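Synaptonemal complex protein 2 (Mus musculus, PDB 5IWZ) is a major component of the axial and lateral elements of synaptonemal complexes, required for normal meiotic chromosome synapsis and for insertion of SYCP3 into these structures. Local coordinates at residues 67-70 with 71-75; 211-215 with 216-220; 362-366 with 367-371. All coordinates share one frame; numbering follows the deposited sequence.

Contact 1 of 3, residues 67-70 with 71-75; sequences QTVS and SILIS
Ser71 folds its hydroxyl back along the chain and donates from OG to Thr68 O, 2.8 Å away. The torsion responsible sets OG between the backbone N and the carbonyl carbon (chi1 74°), which swings it toward the preceding turn. Thr68 O thus has two donors, since Ile72 N reaches the same oxygen at 3.1 Å. Exchanging Ser71 for an alanine would probably cost Thr68 O its second donor, the hydroxyl, and leave the preceding turn without that side-chain tie. Ser75 uses a related device one turn on: its OG lies 2.7 Å from Ser71 O, reaching the opposite face of that carbonyl from the one used by Ser75 N.

The backbone bonds follow the i to i+4 pattern of an alpha helix, here helix 66-79 of the armadillo-repeat-like domain, with Leu73 N to Val69 O at 3.0 Å and Ile74 N to Ser70 O also at 3.0 Å.

Apolar packing occupies another flank. Val69 and Leu73, one turn apart, lie side by side and point the same way, CG1 of Val69 meeting CD1 of Leu73 at 3.8 Å. Val69 touches Met128 of helix 123-141 and Leu61 of helix 49-63, Leu73 touches Leu135, and Ser70 OG hydrogen-bonds Asp131. Ile72 also packs on helix 49-63, at Leu56 and Ile57, while its CD1 rests 3.5 Å from Thr68 O.

Contact 2 of 3, residues 211-215 with 216-220; sequences LDVGD and YELQV
Val213 reaches forward over the tight corner between helices 197-212 and 216-229 and touches the first turn of the second one with both of its methyl groups. The corner is a worked case of helix N-capping, in which a side chain just ahead of a helix takes up an amide that no earlier turn can serve. In Val213 the two branches divide the work: CG2, anti to the backbone N, meets CD1 of Leu218 at 3.7 Å, whereas CG1 lies against CG of Gln219 at 3.6 Å. Both neighbours are crossed at a slant, so the valine straddles two successive side chains of the first turn.

Gly214 follows with a positive phi of 68°, a conformation glycine adopts readily, and its backbone is hydrogen-bonded to Gly314 and Ser315, so the corner is tied to the turn after strand 308-312.

Asp215 is the N-cap itself. Its carbonyl oxygen accepts the first backbone bond of the helix, from Gln219 N at 3.0 Å, while the side chain extends (CG anti to the backbone N, chi1 -177°) and brings OD2 round to the amide of Leu218. Gln173 of helix 169-185 also hydrogen-bonds OD2, and Ser315 bonds OD1. The buried carboxylate is therefore gripped through both oxygens, and the helix end is likely to favour its negative charge. Asn312 takes the neighbouring amide of Tyr216, and Gln219 NE2 turns back to Ile210 O and across to Asn272. At the capping bond, Leu218 N lies 2.9 Å from Asp215 OD2 and meets its anti lone pair, the one directed away from OD1.

Contact 3 of 3, residues 362-366 with 367-371; sequences IVKIS and KKEGK
Lys364 and Lys367 run side by side at the tip of a beta hairpin, their chains pointing the same way although they are built differently. Lys364 is extended throughout, with CG anti to the backbone N (chi1 -178°). Lys367 reaches the same region from the turn by bending at chi2 and again at chi4. The far end of Lys364 lies against the middle of Lys367, its CE 3.7 Å from CD of Lys367, and NZ of Lys364 approaches CE of Lys367 at 3.4 Å.

On the same face as Lys364, Glu369 slants across it, CG of Glu369 lying 4.2 Å from CG of Lys364. CB of Glu369 touches CG2 of Ile362 at 3.9 Å. Val363 and Ile365 point to the other face, where both pack on Leu291 of strand 288-291. Lys368 starts on that face too, but bends at chi2 and leads away.

Ser366 and Lys367 form the centre of a type I' turn, each with positive phi, a compact link suited to the twist of a two-residue hairpin. The turn is closed by Ile365 and Lys368, whose backbones bond in both directions; Val363 and Gly370 do the same further along. Ser366 OG bends back to Ile365 O at 2.7 Å, standing above the carbonyl plane, and Lys368 N reaches that oxygen from the opposite face.

This hairpin belongs to the Spt16M-like domain, of the pleckstrin-homology clan. With the two ammonium nitrogens, NZ of Lys364 and NZ of Lys367, only 4.5 Å apart on a surface hairpin, the tip probably carries concentrated positive charge; Glu369 OE2, 6.4 Å from Lys364 NZ, may temper it slightly, although the charged atoms of Lys364 and Glu369 are not in contact.

How the contacts relate
This chain is the N-terminal part of a longer protein, with its armadillo-repeat-like and Spt16M-like domains. From the N terminus the three contacts come strictly in series, none nested in or crossing another. Contact 1 closes no loop: it lies within helix 66-79, in the armadillo-repeat-like part. Contact 2 closes the short corner between helices 197-212 and 216-229, on the opposite side of the chain's centre, its nearest atoms about 19 Å from those of contact 1; its partners after strand 308-312 link the helical array to the beta domain. Contact 3 closes a hairpin in the Spt16M-like domain. Its nearest atoms are about 13 Å from contact 2 and about 22 Å from contact 1, so no pair touches.

Contact 1 of 3, residues 67-70 with 71-75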
loop_
_atom_site.group_PDB
_atom_site.type_symbol
_atom_site.label_atom_id
_atom_site.label_comp_id
_atom_site.label_asym_id
_atom_site.label_seq_id
_atom_site.Cartn_x
_atom_site.Cartn_y
_atom_site.Cartn_z
ATOM N N GLN A 67 -17.491 -5.254 -2.498
ATOM C CA GLN A 67 -17.892 -3.949 -1.983
ATOM C C GLN A 67 -18.791 -4.074 -0.758
ATOM O O GLN A 67 -18.778 -3.193 0.112
ATOM C CB GLN A 67 -18.561 -3.102 -3.096
ATOM C CG GLN A 67 -20.017 -3.401 -3.444
ATOM C CD GLN A 67 -20.645 -2.336 -4.391
ATOM O OE1 GLN A 67 -21.151 -2.656 -5.484
ATOM N NE2 GLN A 67 -20.618 -1.072 -3.959
ATOM N N THR A 68 -19.536 -5.168 -0.621
ATOM C CA THR A 68 -20.308 -5.277 0.610
ATOM C C THR A 68 -19.425 -5.625 1.812
ATOM O O THR A 68 -19.687 -5.132 2.914
ATOM C CB THR A 68 -21.469 -6.259 0.444
ATOM O OG1 THR A 68 -21.019 -7.602 0.616
ATOM C CG2 THR A 68 -22.098 -6.072 -0.932
ATOM N N VAL A 69 -18.360 -6.418 1.636
ATOM C CA VAL A 69 -17.405 -6.611 2.741
ATOM C C VAL A 69 -16.842 -5.266 3.195
ATOM O O VAL A 69 -16.765 -4.977 4.397
ATOM C CB VAL A 69 -16.286 -7.594 2.341
ATOM C CG1 VAL A 69 -15.176 -7.647 3.411
ATOM C CG2 VAL A 69 -16.859 -9.015 2.142
ATOM N N SER A 70 -16.453 -4.417 2.232
ATOM C CA SER A 70 -15.971 -3.070 2.536
ATOM C C SER A 70 -16.955 -2.306 3.411
ATOM O O SER A 70 -16.558 -1.662 4.389
ATOM C CB SER A 70 -15.730 -2.271 1.240
ATOM O OG SER A 70 -14.464 -2.546 0.658
ATOM N N SER A 71 -18.244 -2.336 3.048
ATOM C CA SER A 71 -19.229 -1.563 3.805
ATOM C C SER A 71 -19.322 -2.054 5.249
ATOM O O SER A 71 -19.478 -1.252 6.178
ATOM C CB SER A 71 -20.599 -1.599 3.106
ATOM O OG SER A 71 -21.255 -2.855 3.251
ATOM N N ILE A 72 -19.192 -3.365 5.471
ATOM C CA ILE A 72 -19.221 -3.877 6.839
ATOM C C ILE A 72 -17.987 -3.409 7.607
ATOM O O ILE A 72 -18.089 -2.934 8.744
ATOM C CB ILE A 72 -19.331 -5.416 6.851
ATOM C CG1 ILE A 72 -20.626 -5.883 6.173
ATOM C CG2 ILE A 72 -19.297 -5.902 8.274
ATOM C CD1 ILE A 72 -20.547 -7.307 5.582
ATOM N N LEU A 73 -16.800 -3.555 7.003
ATOM C CA LEU A 73 -15.565 -3.194 7.701
ATOM C C LEU A 73 -15.557 -1.720 8.074
ATOM O O LEU A 73 -15.080 -1.346 9.153
ATOM C CB LEU A 73 -14.348 -3.522 6.830
ATOM C CG LEU A 73 -14.117 -5.000 6.566
ATOM C CD1 LEU A 73 -13.157 -5.163 5.404
ATOM C CD2 LEU A 73 -13.557 -5.668 7.817
ATOM N N ILE A 74 -16.091 -0.872 7.194
ATOM C CA ILE A 74 -16.140 0.561 7.460
ATOM C C ILE A 74 -17.102 0.870 8.601
ATOM O O ILE A 74 -16.825 1.729 9.447
ATOM C CB ILE A 74 -16.506 1.308 6.166
ATOM C CG1 ILE A 74 -15.297 1.326 5.211
ATOM C CG2 ILE A 74 -16.999 2.727 6.448
ATOM C CD1 ILE A 74 -15.656 1.710 3.758
ATOM N N SER A 75 -18.231 0.153 8.666
ATOM C CA SER A 75 -19.203 0.375 9.738
ATOM C C SER A 75 -18.613 0.060 11.104
ATOM O O SER A 75 -18.844 0.795 12.071
ATOM C CB SER A 75 -20.457 -0.476 9.502
ATOM O OG SER A 75 -20.982 -0.244 8.199
#

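Contact 2 of 3, residues 211-215 with 216-220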
loop_
_atom_site.group_PDB
_atom_site.type_symbol
_atom_site.label_atom_id
_atom_site.label_comp_id
_atom_site.label_asym_id
_atom_site.label_seq_id
_atom_site.Cartn_x
_atom_site.Cartn_y
_atom_site.Cartn_z
ATOM N N LEU A 211 15.252 -7.454 -5.425
ATOM C CA LEU A 211 15.962 -7.567 -6.688
ATOM C C LEU A 211 15.019 -7.632 -7.891
ATOM O O LEU A 211 15.382 -7.167 -8.978
ATOM C CB LEU A 211 16.872 -8.803 -6.646
ATOM C CG LEU A 211 18.288 -8.694 -6.053
ATOM C CD1 LEU A 211 18.361 -7.800 -4.823
ATOM C CD2 LEU A 211 18.832 -10.071 -5.730
ATOM N N ASP A 212 13.815 -8.202 -7.746
ATOM C CA ASP A 212 12.978 -8.365 -8.933
ATOM C C ASP A 212 11.534 -7.918 -8.755
ATOM O O ASP A 212 10.706 -8.195 -9.627
ATOM C CB ASP A 212 13.004 -9.816 -9.438
ATOM C CG ASP A 212 12.472 -10.825 -8.416
ATOM O OD1 ASP A 212 12.018 -10.429 -7.317
ATOM O OD2 ASP A 212 12.503 -12.035 -8.739
ATOM N N VAL A 213 11.211 -7.200 -7.683
ATOM C CA VAL A 213 9.829 -6.780 -7.512
ATOM C C VAL A 213 9.416 -5.782 -8.598
ATOM O O VAL A 213 8.228 -5.693 -8.948
ATOM C CB VAL A 213 9.638 -6.220 -6.093
ATOM C CG1 VAL A 213 10.525 -4.990 -5.880
ATOM C CG2 VAL A 213 8.186 -5.899 -5.840
ATOM N N GLY A 214 10.368 -5.027 -9.156
ATOM C CA GLY A 214 10.054 -4.168 -10.284
ATOM C C GLY A 214 9.152 -2.998 -9.975
ATOM O O GLY A 214 8.349 -2.598 -10.832
ATOM N N ASP A 215 9.264 -2.439 -8.772
ATOM C CA ASP A 215 8.502 -1.265 -8.358
ATOM C C ASP A 215 9.327 -0.533 -7.310
ATOM O O ASP A 215 9.636 -1.110 -6.263
ATOM C CB ASP A 215 7.134 -1.648 -7.775
ATOM C CG ASP A 215 6.304 -0.421 -7.416
ATOM O OD1 ASP A 215 5.682 0.148 -8.347
ATOM O OD2 ASP A 215 6.304 -0.004 -6.227
ATOM N N TYR A 216 9.693 0.723 -7.586
ATOM C CA TYR A 216 10.584 1.441 -6.678
ATOM C C TYR A 216 9.946 1.639 -5.301
ATOM O O TYR A 216 10.625 1.514 -4.270
ATOM C CB TYR A 216 10.990 2.785 -7.288
ATOM C CG TYR A 216 11.998 3.479 -6.423
ATOM C CD1 TYR A 216 11.606 4.402 -5.478
ATOM C CD2 TYR A 216 13.339 3.130 -6.482
ATOM C CE1 TYR A 216 12.531 5.007 -4.669
ATOM C CE2 TYR A 216 14.252 3.703 -5.661
ATOM C CZ TYR A 216 13.837 4.635 -4.750
ATOM O OH TYR A 216 14.726 5.235 -3.926
ATOM N N GLU A 217 8.649 1.954 -5.258
ATOM C CA GLU A 217 7.990 2.169 -3.967
ATOM C C GLU A 217 8.023 0.907 -3.103
ATOM O O GLU A 217 8.253 0.974 -1.890
ATOM C CB GLU A 217 6.538 2.620 -4.174
ATOM C CG GLU A 217 5.726 2.650 -2.857
ATOM C CD GLU A 217 4.311 3.239 -3.008
ATOM O OE1 GLU A 217 4.051 3.991 -3.968
ATOM O OE2 GLU A 217 3.456 2.966 -2.139
ATOM N N LEU A 218 7.798 -0.251 -3.708
ATOM C CA LEU A 218 7.891 -1.490 -2.951
ATOM C C LEU A 218 9.331 -1.773 -2.535
ATOM O O LEU A 218 9.565 -2.280 -1.433
ATOM C CB LEU A 218 7.309 -2.642 -3.767
ATOM C CG LEU A 218 5.786 -2.674 -3.873
ATOM C CD1 LEU A 218 5.400 -3.745 -4.860
ATOM C CD2 LEU A 218 5.101 -2.956 -2.484
ATOM N N GLN A 219 10.310 -1.434 -3.387
ATOM C CA GLN A 219 11.711 -1.624 -3.011
ATOM C C GLN A 219 12.042 -0.845 -1.744
ATOM O O GLN A 219 12.681 -1.373 -0.824
ATOM C CB GLN A 219 12.651 -1.199 -4.147
ATOM C CG GLN A 219 12.790 -2.185 -5.311
ATOM C CD GLN A 219 13.857 -1.749 -6.333
ATOM O OE1 GLN A 219 13.885 -0.600 -6.758
ATOM N NE2 GLN A 219 14.747 -2.673 -6.707
ATOM N N VAL A 220 11.609 0.415 -1.676
ATOM C CA VAL A 220 11.904 1.238 -0.505
ATOM C C VAL A 220 11.201 0.684 0.725
ATOM O O VAL A 220 11.798 0.575 1.800
ATOM C CB VAL A 220 11.508 2.708 -0.743
ATOM C CG1 VAL A 220 11.840 3.548 0.505
ATOM C CG2 VAL A 220 12.175 3.263 -1.979
#

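Contact 3 of 3, residues 362-366 with 367-371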
loop_
_atom_site.group_PDB
_atom_site.type_symbol
_atom_site.label_atom_id
_atom_site.label_comp_id
_atom_site.label_asym_id
_atom_site.label_seq_id
_atom_site.Cartn_x
_atom_site.Cartn_y
_atom_site.Cartn_z
ATOM N N ILE A 362 -7.799 14.447 -16.405
ATOM C CA ILE A 362 -7.106 15.506 -15.676
ATOM C C ILE A 362 -6.653 14.981 -14.323
ATOM O O ILE A 362 -7.390 14.252 -13.645
ATOM C CB ILE A 362 -8.035 16.721 -15.498
ATOM C CG1 ILE A 362 -8.535 17.239 -16.849
ATOM C CG2 ILE A 362 -7.354 17.822 -14.702
ATOM C CD1 ILE A 362 -9.599 18.352 -16.716
ATOM N N VAL A 363 -5.433 15.350 -13.914
ATOM C CA VAL A 363 -4.957 14.996 -12.588
ATOM C C VAL A 363 -4.528 16.265 -11.868
ATOM O O VAL A 363 -4.368 17.330 -12.469
ATOM C CB VAL A 363 -3.816 13.960 -12.619
ATOM C CG1 VAL A 363 -4.296 12.693 -13.307
ATOM C CG2 VAL A 363 -2.576 14.535 -13.314
ATOM N N LYS A 364 -4.364 16.151 -10.557
ATOM C CA LYS A 364 -3.986 17.289 -9.728
ATOM C C LYS A 364 -2.730 16.932 -8.957
ATOM O O LYS A 364 -2.699 15.921 -8.251
ATOM C CB LYS A 364 -5.114 17.681 -8.775
ATOM C CG LYS A 364 -4.813 18.897 -7.918
ATOM C CD LYS A 364 -5.902 19.089 -6.866
ATOM C CE LYS A 364 -5.724 20.382 -6.081
ATOM N NZ LYS A 364 -6.740 20.527 -4.989
ATOM N N ILE A 365 -1.690 17.744 -9.103
ATOM C CA ILE A 365 -0.434 17.536 -8.394
ATOM C C ILE A 365 -0.003 18.880 -7.833
ATOM O O ILE A 365 0.153 19.846 -8.588
ATOM C CB ILE A 365 0.658 16.945 -9.306
ATOM C CG1 ILE A 365 0.193 15.635 -9.943
ATOM C CG2 ILE A 365 1.926 16.693 -8.528
ATOM C CD1 ILE A 365 1.240 14.999 -10.815
ATOM N N SER A 366 0.181 18.938 -6.516
ATOM C CA SER A 366 0.543 20.156 -5.785
ATOM C C SER A 366 -0.332 21.342 -6.201
ATOM O O SER A 366 0.146 22.400 -6.613
ATOM C CB SER A 366 2.037 20.476 -5.939
ATOM O OG SER A 366 2.502 20.304 -7.268
ATOM N N LYS A 367 -1.644 21.141 -6.067
ATOM C CA LYS A 367 -2.669 22.150 -6.354
ATOM C C LYS A 367 -2.593 22.697 -7.778
ATOM O O LYS A 367 -3.146 23.765 -8.058
ATOM C CB LYS A 367 -2.631 23.308 -5.343
ATOM C CG LYS A 367 -3.663 23.150 -4.221
ATOM C CD LYS A 367 -5.045 23.695 -4.614
ATOM C CE LYS A 367 -6.078 23.478 -3.510
ATOM N NZ LYS A 367 -5.560 23.899 -2.184
ATOM N N LYS A 368 -1.930 21.985 -8.690
ATOM C CA LYS A 368 -1.986 22.270 -10.118
ATOM C C LYS A 368 -2.647 21.094 -10.826
ATOM O O LYS A 368 -2.586 19.961 -10.348
ATOM C CB LYS A 368 -0.592 22.514 -10.692
ATOM C CG LYS A 368 0.076 23.778 -10.168
ATOM C CD LYS A 368 1.588 23.594 -10.128
ATOM C CE LYS A 368 2.317 24.926 -10.088
ATOM N NZ LYS A 368 3.682 24.836 -10.662
ATOM N N GLU A 369 -3.294 21.367 -11.958
ATOM C CA GLU A 369 -4.018 20.339 -12.693
ATOM C C GLU A 369 -3.607 20.321 -14.158
ATOM O O GLU A 369 -3.227 21.342 -14.730
ATOM C CB GLU A 369 -5.527 20.532 -12.635
ATOM C CG GLU A 369 -6.075 20.938 -11.308
ATOM C CD GLU A 369 -7.544 21.289 -11.416
ATOM O OE1 GLU A 369 -7.861 22.448 -11.758
ATOM O OE2 GLU A 369 -8.405 20.417 -11.186
ATOM N N GLY A 370 -3.704 19.143 -14.757
ATOM C CA GLY A 370 -3.398 18.997 -16.161
ATOM C C GLY A 370 -3.703 17.588 -16.617
ATOM O O GLY A 370 -3.999 16.693 -15.819
ATOM N N LYS A 371 -3.566 17.401 -17.923
ATOM C CA LYS A 371 -3.856 16.158 -18.612
ATOM C C LYS A 371 -2.620 15.598 -19.288
ATOM O O LYS A 371 -2.690 14.540 -19.918
ATOM C CB LYS A 371 -4.953 16.395 -19.669
ATOM C CG LYS A 371 -5.854 15.200 -19.942
ATOM C CD LYS A 371 -6.829 15.505 -21.085
ATOM C CE LYS A 371 -7.844 14.370 -21.313
ATOM N NZ LYS A 371 -7.292 13.217 -22.117
#